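Local coordinates for nucleotidyl transferase AbiEii/AbiGii toxin family protein (PDB 6Y56) that acts as the nucleotidyltransferase toxin MenT4 of a toxin-antitoxin system and probably inhibits growth by modifying tRNA acceptor stems, at residues Ala9-Gly14 / Asp20-Asp25; Val26-Leu31 / Leu54-Leu59; Leu202-Val207 / Ala268-Trp273. One frame throughout, in Å; residues are numbered along the deposited sequence.

In the fold
From the N terminus, interaction 1 comes first: helix 5-11 ends, the chain turns, and the first turns of helix 19-38 pack back on it, closing a tight corner between two helices. Helix 19-38 then continues directly into interaction 2, which closes a longer loop by joining its middle to helix 50-59, which follows strand 47-49 in the chain. The two contacts follow in series and touch, for D25 of the first forms salt bridges with K56 and R55 of the second. Interaction 3 lies on the opposite side of the chain's centre, about 32 Å from interaction 2 between centres, and ties helix 196-212 to the short helix 268-273. None of the three loops crosses another.

Interaction 1: Ala9-Gly14 / Asp20-Asp25; sequences ARHALG and DAALLD
H11 turns its imidazole toward helix 19-38 because CG stands anti to the backbone N (chi1 -169°), and D25 makes the same choice (chi1 -176°), swinging its carboxylate out to meet the ring. The two side chains cross at about a right angle and are joined by a single hydrogen bond, H11 NE2 to D25 OD2 at 2.7 Å, nearly straight at 166°. The oxygen lies in the ring plane, as an N-H donor prefers, but is approached on its anti side and somewhat out of the carboxylate plane. A22 lies one helical turn before D25, and its small methyl lets the ring edge come close, with H11 CD2 3.8 Å from A22 CB. The same methyl meets A12, CB to CB at 3.6 Å, where the backbones approach most nearly.

H11 is the last helical residue of its segment, and the chain leaves the helix in a Schellman motif: G14 N bonds back to A9 O (2.8 Å) and L13 N to R10 O, with L13 at positive phi. A glycine suits G14, whose phi is positive too. This turn begins the short connection to helix 19-38, so the contact closes a tight corner in which helix 5-11 packs on the first turns of its successor. D25 is shared further: its OD2 also forms a salt bridge with R55, while F65 packs against both A22 and D25.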
loop_
_atom_site.group_PDB
_atom_site.type_symbol
_atom_site.label_atom_id
_atom_site.label_comp_id
_atom_site.label_asym_id
_atom_site.label_seq_id
_atom_site.Cartn_x
_atom_site.Cartn_y
_atom_site.Cartn_z
ATOM N N ALA A 9 -4.829 18.248 14.910
ATOM C CA ALA A 9 -3.765 18.016 15.885
ATOM C C ALA A 9 -4.089 16.838 16.802
ATOM O O ALA A 9 -3.199 16.045 17.143
ATOM C CB ALA A 9 -3.498 19.287 16.697
ATOM N N ARG A 10 -5.351 16.706 17.212
ATOM C CA ARG A 10 -5.739 15.550 18.022
ATOM C C ARG A 10 -5.642 14.252 17.221
ATOM O O ARG A 10 -5.218 13.213 17.749
ATOM C CB ARG A 10 -7.162 15.744 18.557
ATOM C CG ARG A 10 -7.668 14.600 19.426
ATOM C CD ARG A 10 -8.959 14.980 20.156
ATOM N NE ARG A 10 -8.809 16.267 20.827
ATOM C CZ ARG A 10 -9.498 17.362 20.527
ATOM N NH1 ARG A 10 -10.416 17.332 19.571
ATOM N NH2 ARG A 10 -9.271 18.489 21.190
ATOM N N HIS A 11 -6.046 14.295 15.948
ATOM C CA HIS A 11 -5.884 13.164 15.040
ATOM C C HIS A 11 -4.422 12.734 14.932
ATOM O O HIS A 11 -4.132 11.547 14.705
ATOM C CB HIS A 11 -6.436 13.594 13.685
ATOM C CG HIS A 11 -6.581 12.487 12.698
ATOM N ND1 HIS A 11 -7.326 11.356 12.943
ATOM C CD2 HIS A 11 -6.102 12.363 11.439
ATOM C CE1 HIS A 11 -7.292 10.573 11.880
ATOM N NE2 HIS A 11 -6.558 11.163 10.953
ATOM N N ALA A 12 -3.492 13.676 15.086
ATOM C CA ALA A 12 -2.061 13.407 15.126
ATOM C C ALA A 12 -1.586 13.018 16.520
ATOM O O ALA A 12 -0.377 13.004 16.770
ATOM C CB ALA A 12 -1.279 14.632 14.637
ATOM N N LEU A 13 -2.511 12.718 17.430
ATOM C CA LEU A 13 -2.186 12.367 18.815
ATOM C C LEU A 13 -1.428 13.476 19.533
ATOM O O LEU A 13 -0.606 13.211 20.413
ATOM C CB LEU A 13 -1.445 11.030 18.919
ATOM C CG LEU A 13 -2.290 9.773 18.805
ATOM C CD1 LEU A 13 -1.378 8.558 18.805
ATOM C CD2 LEU A 13 -3.292 9.687 19.948
ATOM N N GLY A 14 -1.691 14.726 19.169
ATOM C CA GLY A 14 -1.009 15.850 19.772
ATOM C C GLY A 14 0.443 16.021 19.383
ATOM O O GLY A 14 1.098 16.924 19.913
ATOM N N ASP A 20 1.245 17.410 9.811
ATOM C CA ASP A 20 1.122 17.397 8.358
ATOM C C ASP A 20 0.681 16.027 7.858
ATOM O O ASP A 20 -0.138 15.936 6.936
ATOM C CB ASP A 20 2.443 17.815 7.709
ATOM C CG ASP A 20 2.598 19.332 7.595
ATOM O OD1 ASP A 20 1.744 20.075 8.106
ATOM O OD2 ASP A 20 3.580 19.771 6.962
ATOM N N ALA A 21 1.217 14.953 8.445
ATOM C CA ALA A 21 0.769 13.613 8.072
ATOM C C ALA A 21 -0.705 13.412 8.396
ATOM O O ALA A 21 -1.434 12.769 7.630
ATOM C CB ALA A 21 1.610 12.556 8.783
ATOM N N ALA A 22 -1.168 13.960 9.528
ATOM C CA ALA A 22 -2.575 13.847 9.889
ATOM C C ALA A 22 -3.456 14.637 8.932
ATOM O O ALA A 22 -4.544 14.180 8.567
ATOM C CB ALA A 22 -2.795 14.296 11.337
ATOM N N LEU A 23 -3.003 15.823 8.521
ATOM C CA LEU A 23 -3.765 16.603 7.557
ATOM C C LEU A 23 -3.844 15.883 6.218
ATOM O O LEU A 23 -4.894 15.880 5.566
ATOM C CB LEU A 23 -3.148 17.993 7.399
ATOM C CG LEU A 23 -3.892 18.987 6.504
ATOM C CD1 LEU A 23 -5.335 19.118 6.916
ATOM C CD2 LEU A 23 -3.208 20.349 6.520
ATOM N N LEU A 24 -2.742 15.255 5.802
ATOM C CA LEU A 24 -2.754 14.467 4.573
ATOM C C LEU A 24 -3.673 13.263 4.699
ATOM O O LEU A 24 -4.402 12.933 3.757
ATOM C CB LEU A 24 -1.337 14.007 4.244
ATOM C CG LEU A 24 -1.248 13.077 3.026
ATOM C CD1 LEU A 24 -1.716 13.743 1.731
ATOM C CD2 LEU A 24 0.184 12.593 2.906
ATOM N N ASP A 25 -3.660 12.599 5.856
ATOM C CA ASP A 25 -4.560 11.474 6.097
ATOM C C ASP A 25 -6.011 11.892 5.874
ATOM O O ASP A 25 -6.784 11.195 5.193
ATOM C CB ASP A 25 -4.347 10.954 7.529
ATOM C CG ASP A 25 -5.176 9.720 7.845
ATOM O OD1 ASP A 25 -4.906 8.658 7.253
ATOM O OD2 ASP A 25 -6.104 9.798 8.687
#

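Interaction 2: Val26-Leu31 / Leu54-Leu59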
loop_
_atom_site.group_PDB
_atom_site.type_symbol
_atom_site.label_atom_id
_atom_site.label_comp_id
_atom_site.label_asym_id
_atom_site.label_seq_id
_atom_site.Cartn_x
_atom_site.Cartn_y
_atom_site.Cartn_z
ATOM N N VAL A 26 -6.391 13.050 6.418
ATOM C CA VAL A 26 -7.745 13.554 6.231
ATOM C C VAL A 26 -7.995 13.877 4.763
ATOM O O VAL A 26 -9.060 13.554 4.213
ATOM C CB VAL A 26 -7.975 14.786 7.129
ATOM C CG1 VAL A 26 -9.296 15.451 6.802
ATOM C CG2 VAL A 26 -7.928 14.398 8.589
ATOM N N ALA A 27 -7.027 14.532 4.106
ATOM C CA ALA A 27 -7.181 14.879 2.693
ATOM C C ALA A 27 -7.376 13.633 1.840
ATOM O O ALA A 27 -8.214 13.626 0.928
ATOM C CB ALA A 27 -5.967 15.679 2.220
ATOM N N GLN A 28 -6.625 12.566 2.131
ATOM C CA GLN A 28 -6.807 11.312 1.402
ATOM C C GLN A 28 -8.230 10.785 1.521
ATOM O O GLN A 28 -8.786 10.258 0.548
ATOM C CB GLN A 28 -5.855 10.249 1.939
ATOM C CG GLN A 28 -4.402 10.489 1.670
ATOM C CD GLN A 28 -3.539 9.546 2.458
ATOM O OE1 GLN A 28 -3.931 9.090 3.536
ATOM N NE2 GLN A 28 -2.358 9.249 1.939
ATOM N N ASP A 29 -8.829 10.866 2.719
ATOM C CA ASP A 29 -10.209 10.403 2.870
ATOM C C ASP A 29 -11.141 11.188 1.964
ATOM O O ASP A 29 -12.084 10.632 1.386
ATOM C CB ASP A 29 -10.699 10.570 4.309
ATOM C CG ASP A 29 -9.944 9.717 5.294
ATOM O OD1 ASP A 29 -9.260 8.751 4.880
ATOM O OD2 ASP A 29 -10.043 10.018 6.493
ATOM N N HIS A 30 -10.894 12.490 1.850
ATOM C CA HIS A 30 -11.707 13.343 0.993
ATOM C C HIS A 30 -11.513 12.983 -0.474
ATOM O O HIS A 30 -12.485 12.952 -1.239
ATOM C CB HIS A 30 -11.373 14.816 1.259
ATOM C CG HIS A 30 -11.965 15.350 2.528
ATOM N ND1 HIS A 30 -11.596 14.892 3.774
ATOM C CD2 HIS A 30 -12.910 16.298 2.741
ATOM C CE1 HIS A 30 -12.291 15.531 4.702
ATOM N NE2 HIS A 30 -13.098 16.387 4.099
ATOM N N LEU A 31 -10.272 12.699 -0.882
ATOM C CA LEU A 31 -10.004 12.315 -2.265
ATOM C C LEU A 31 -10.659 10.982 -2.593
ATOM O O LEU A 31 -11.264 10.821 -3.661
ATOM C CB LEU A 31 -8.492 12.245 -2.494
ATOM C CG LEU A 31 -7.946 11.909 -3.893
ATOM C CD1 LEU A 31 -6.517 12.365 -4.029
ATOM C CD2 LEU A 31 -7.983 10.404 -4.191
ATOM N N LEU A 54 -4.290 -0.524 3.917
ATOM C CA LEU A 54 -4.198 -1.163 5.223
ATOM C C LEU A 54 -4.579 -0.188 6.326
ATOM O O LEU A 54 -5.361 -0.530 7.225
ATOM C CB LEU A 54 -2.781 -1.706 5.417
ATOM C CG LEU A 54 -2.390 -2.495 6.658
ATOM C CD1 LEU A 54 -3.081 -3.851 6.669
ATOM C CD2 LEU A 54 -0.865 -2.640 6.704
ATOM N N ARG A 55 -4.081 1.048 6.245
ATOM C CA ARG A 55 -4.450 2.084 7.203
ATOM C C ARG A 55 -5.946 2.376 7.162
ATOM O O ARG A 55 -6.616 2.384 8.199
ATOM C CB ARG A 55 -3.663 3.360 6.910
ATOM C CG ARG A 55 -4.299 4.604 7.495
ATOM C CD ARG A 55 -4.209 4.667 9.010
ATOM N NE ARG A 55 -4.880 5.879 9.472
ATOM C CZ ARG A 55 -4.596 6.538 10.591
ATOM N NH1 ARG A 55 -3.658 6.096 11.426
ATOM N NH2 ARG A 55 -5.270 7.646 10.878
ATOM N N LYS A 56 -6.492 2.626 5.972
ATOM C CA LYS A 56 -7.863 3.138 5.903
ATOM C C LYS A 56 -8.885 2.077 6.279
ATOM O O LYS A 56 -9.901 2.388 6.917
ATOM C CB LYS A 56 -8.200 3.631 4.492
ATOM C CG LYS A 56 -7.315 4.737 3.964
ATOM C CD LYS A 56 -7.313 5.943 4.880
ATOM C CE LYS A 56 -6.531 7.093 4.252
ATOM N NZ LYS A 56 -6.582 8.328 5.092
ATOM N N CYS A 57 -8.660 0.835 5.866
ATOM C CA CYS A 57 -9.726 -0.148 5.825
ATOM C C CYS A 57 -9.471 -1.357 6.709
ATOM O O CYS A 57 -10.375 -2.188 6.861
ATOM C CB CYS A 57 -9.942 -0.598 4.371
ATOM S SG CYS A 57 -10.632 0.730 3.332
ATOM N N ARG A 58 -8.288 -1.478 7.304
ATOM C CA ARG A 58 -8.030 -2.598 8.195
ATOM C C ARG A 58 -7.518 -2.174 9.562
ATOM O O ARG A 58 -7.951 -2.744 10.568
ATOM C CB ARG A 58 -7.045 -3.559 7.532
ATOM C CG ARG A 58 -7.585 -4.148 6.225
ATOM C CD ARG A 58 -6.798 -5.358 5.785
ATOM N NE ARG A 58 -7.139 -5.777 4.430
ATOM C CZ ARG A 58 -8.157 -6.558 4.098
ATOM N NH1 ARG A 58 -8.981 -7.023 5.040
ATOM N NH2 ARG A 58 -8.349 -6.871 2.812
ATOM N N LEU A 59 -6.621 -1.194 9.636
ATOM C CA LEU A 59 -5.998 -0.834 10.906
ATOM C C LEU A 59 -6.571 0.423 11.542
ATOM O O LEU A 59 -6.712 0.473 12.769
ATOM C CB LEU A 59 -4.481 -0.663 10.734
ATOM C CG LEU A 59 -3.725 -1.877 10.194
ATOM C CD1 LEU A 59 -2.239 -1.562 10.113
ATOM C CD2 LEU A 59 -3.947 -3.126 11.049
#
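K56 reaches from helix 50-59 to helix 19-38 and puts its ammonium group against D29 in a salt bridge, K56 NZ to D29 OD1 at 2.7 Å. The nitrogen comes from above the carboxylate plane, 43° out of it. A second bond, K56 NZ to Q28 OE1 at 3.2 Å, is weak; it brings the amide oxygen of the preceding residue to the same ammonium. D25, one turn earlier on helix 19-38, supplies a further carboxylate through its OD1, so three side chains of one helix gather round this nitrogen.

The other ends of these groups are held as well: D29 OD2 accepts a hydrogen bond from Y151 OH, and Q28 NE2 donates to S66 O. The carboxylate of D29 and the amide of Q28 are thus each held at both of their polar atoms. The lysine chain is bent at its second torsion (chi2 -57°) and extended beyond it, which suits a long, flexible residue spanning helices whose nearest CA atoms, those of D29 and K56, are 8.2 Å apart.

Helix 50-59 follows the edge strand 47-49 of the mixed sheet in this member of the nucleotidyltransferase clan, and the lysine ties it to helix 19-38. Behind this polar patch, V26 and A27 turn away from helix 50-59 and pack on F94 of the sheet. Helix 50-59 itself finishes in a wider pi-type turn, where L54 O accepts from both R58 N and L59 N. With all three touching residues buried, the lysine charge is met inside the protein by two carboxylates and an amide oxygen, an environment that would be expected to favour its protonated form.

Interaction 3: Leu202-Val207 / Ala268-Trp273; sequences LWVLKV and ADEQRW
V204 presents both of its methyls to helix 268-273. CG1 lies 4.0 Å from W273 CB and 3.8 Å from the backbone oxygen E270 O, while CG2 faces E270 CB at 4.2 Å. Next to it, L205 brings CD2 to the six-membered part of the indole, 3.9 Å from W273 CE3, the two side chains lying side by side and pointing the same way. The contact is van der Waals in kind, mostly apolar, with no hydrogen bond between the segments. A beta-branched valine suits the place because its two short arms touch one turn of the partner helix at once; the longer leucine covers the distance to the ring.

The torsions set this division of labour. V204 CG1 is anti to its own backbone N (chi1 174°), which spreads the methyls toward E270 and W273. L205 CG instead takes the position anti to the carbonyl carbon (chi1 -61°), bringing the end of the side chain nearer to the tryptophan. D269 O lies over one face of the indole, toward the rim, and E283 of helix 281-292 accepts the NE1 hydrogen bond, fixing the ring's rotation. The carboxylate of E270 turns to R201, with which OE2 forms a salt bridge.

Segments 202-207 and 268-273 run nearly parallel, their axes 20° apart and 9.9 Å at closest approach, joining the short helix 268-273 to the long helix 196-212 in the C-terminal helical part. Helix 281-292 contributes A287 to both L205 and W273, and helix 163-174 receives L202, K206 and V207.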
loop_
_atom_site.group_PDB
_atom_site.type_symbol
_atom_site.label_atom_id
_atom_site.label_comp_id
_atom_site.label_asym_id
_atom_site.label_seq_id
_atom_site.Cartn_x
_atom_site.Cartn_y
_atom_site.Cartn_z
ATOM N N LEU A 202 1.764 -16.721 -3.411
ATOM C CA LEU A 202 1.609 -15.423 -4.056
ATOM C C LEU A 202 2.915 -14.642 -4.051
ATOM O O LEU A 202 3.221 -13.949 -5.025
ATOM C CB LEU A 202 0.511 -14.619 -3.363
ATOM C CG LEU A 202 -0.917 -15.037 -3.676
ATOM C CD1 LEU A 202 -1.863 -14.290 -2.753
ATOM C CD2 LEU A 202 -1.219 -14.726 -5.126
ATOM N N TRP A 203 3.687 -14.724 -2.959
ATOM C CA TRP A 203 4.979 -14.042 -2.889
ATOM C C TRP A 203 5.888 -14.483 -4.030
ATOM O O TRP A 203 6.453 -13.655 -4.751
ATOM C CB TRP A 203 5.633 -14.328 -1.533
ATOM C CG TRP A 203 7.028 -13.809 -1.368
ATOM C CD1 TRP A 203 7.451 -12.521 -1.505
ATOM C CD2 TRP A 203 8.180 -14.576 -1.013
ATOM N NE1 TRP A 203 8.797 -12.441 -1.241
ATOM C CE2 TRP A 203 9.271 -13.688 -0.943
ATOM C CE3 TRP A 203 8.393 -15.928 -0.748
ATOM C CZ2 TRP A 203 10.565 -14.109 -0.615
ATOM C CZ3 TRP A 203 9.665 -16.345 -0.423
ATOM C CH2 TRP A 203 10.739 -15.434 -0.361
ATOM N N VAL A 204 6.014 -15.793 -4.228
ATOM C CA VAL A 204 6.871 -16.292 -5.299
ATOM C C VAL A 204 6.378 -15.805 -6.654
ATOM O O VAL A 204 7.173 -15.392 -7.506
ATOM C CB VAL A 204 6.969 -17.829 -5.244
ATOM C CG1 VAL A 204 7.735 -18.370 -6.460
ATOM C CG2 VAL A 204 7.633 -18.252 -3.956
ATOM N N LEU A 205 5.061 -15.855 -6.882
ATOM C CA LEU A 205 4.510 -15.441 -8.171
ATOM C C LEU A 205 4.672 -13.943 -8.387
ATOM O O LEU A 205 4.923 -13.500 -9.516
ATOM C CB LEU A 205 3.039 -15.849 -8.279
ATOM C CG LEU A 205 2.777 -17.353 -8.190
ATOM C CD1 LEU A 205 1.292 -17.664 -8.144
ATOM C CD2 LEU A 205 3.423 -18.121 -9.336
ATOM N N LYS A 206 4.556 -13.145 -7.322
ATOM C CA LYS A 206 4.744 -11.703 -7.465
ATOM C C LYS A 206 6.192 -11.381 -7.795
ATOM O O LYS A 206 6.461 -10.559 -8.678
ATOM C CB LYS A 206 4.349 -10.978 -6.180
ATOM C CG LYS A 206 2.861 -10.995 -5.868
ATOM C CD LYS A 206 2.069 -9.950 -6.641
ATOM C CE LYS A 206 0.595 -10.021 -6.261
ATOM N NZ LYS A 206 -0.165 -8.917 -6.899
ATOM N N VAL A 207 7.137 -12.019 -7.095
ATOM C CA VAL A 207 8.549 -11.776 -7.377
ATOM C C VAL A 207 8.898 -12.209 -8.795
ATOM O O VAL A 207 9.658 -11.526 -9.498
ATOM C CB VAL A 207 9.443 -12.464 -6.331
ATOM C CG1 VAL A 207 10.909 -12.338 -6.756
ATOM C CG2 VAL A 207 9.231 -11.849 -4.952
ATOM N N ALA A 268 8.076 -27.831 -4.372
ATOM C CA ALA A 268 8.917 -28.083 -5.538
ATOM C C ALA A 268 8.639 -27.081 -6.656
ATOM O O ALA A 268 9.574 -26.590 -7.306
ATOM C CB ALA A 268 8.733 -29.524 -6.027
ATOM N N ASP A 269 7.364 -26.755 -6.887
ATOM C CA ASP A 269 7.024 -25.799 -7.939
ATOM C C ASP A 269 7.564 -24.410 -7.609
ATOM O O ASP A 269 8.192 -23.763 -8.454
ATOM C CB ASP A 269 5.509 -25.742 -8.127
ATOM C CG ASP A 269 4.949 -26.974 -8.832
ATOM O OD1 ASP A 269 5.711 -27.691 -9.519
ATOM O OD2 ASP A 269 3.727 -27.208 -8.695
ATOM N N GLU A 270 7.366 -23.963 -6.368
ATOM C CA GLU A 270 7.861 -22.658 -5.941
ATOM C C GLU A 270 9.375 -22.562 -6.081
ATOM O O GLU A 270 9.904 -21.522 -6.500
ATOM C CB GLU A 270 7.398 -22.401 -4.505
ATOM C CG GLU A 270 5.897 -22.108 -4.457
ATOM C CD GLU A 270 5.238 -22.329 -3.109
ATOM O OE1 GLU A 270 5.899 -22.768 -2.143
ATOM O OE2 GLU A 270 4.021 -22.058 -3.014
ATOM N N GLN A 271 10.090 -23.640 -5.745
ATOM C CA GLN A 271 11.544 -23.630 -5.871
ATOM C C GLN A 271 11.983 -23.513 -7.322
ATOM O O GLN A 271 12.992 -22.862 -7.618
ATOM C CB GLN A 271 12.123 -24.888 -5.232
ATOM C CG GLN A 271 11.969 -24.899 -3.729
ATOM C CD GLN A 271 12.658 -26.077 -3.078
ATOM O OE1 GLN A 271 13.734 -26.513 -3.513
ATOM N NE2 GLN A 271 12.050 -26.599 -2.016
ATOM N N ARG A 272 11.248 -24.144 -8.237
ATOM C CA ARG A 272 11.531 -23.990 -9.658
ATOM C C ARG A 272 11.261 -22.559 -10.113
ATOM O O ARG A 272 12.085 -21.944 -10.808
ATOM C CB ARG A 272 10.676 -24.983 -10.444
ATOM C CG ARG A 272 10.861 -24.923 -11.949
ATOM C CD ARG A 272 10.217 -26.126 -12.660
ATOM N NE ARG A 272 8.763 -26.069 -12.630
ATOM C CZ ARG A 272 8.010 -26.746 -11.772
ATOM N NH1 ARG A 272 8.575 -27.543 -10.875
ATOM N NH2 ARG A 272 6.691 -26.626 -11.811
ATOM N N TRP A 273 10.113 -22.002 -9.716
ATOM C CA TRP A 273 9.749 -20.672 -10.187
ATOM C C TRP A 273 10.664 -19.606 -9.617
ATOM O O TRP A 273 10.852 -18.560 -10.252
ATOM C CB TRP A 273 8.290 -20.384 -9.854
ATOM C CG TRP A 273 7.374 -21.350 -10.520
ATOM C CD1 TRP A 273 7.593 -22.009 -11.690
ATOM C CD2 TRP A 273 6.099 -21.780 -10.044
ATOM N NE1 TRP A 273 6.526 -22.834 -11.978
ATOM C CE2 TRP A 273 5.599 -22.716 -10.972
ATOM C CE3 TRP A 273 5.337 -21.478 -8.908
ATOM C CZ2 TRP A 273 4.359 -23.336 -10.811
ATOM C CZ3 TRP A 273 4.109 -22.097 -8.746
ATOM C CH2 TRP A 273 3.633 -23.014 -9.697
#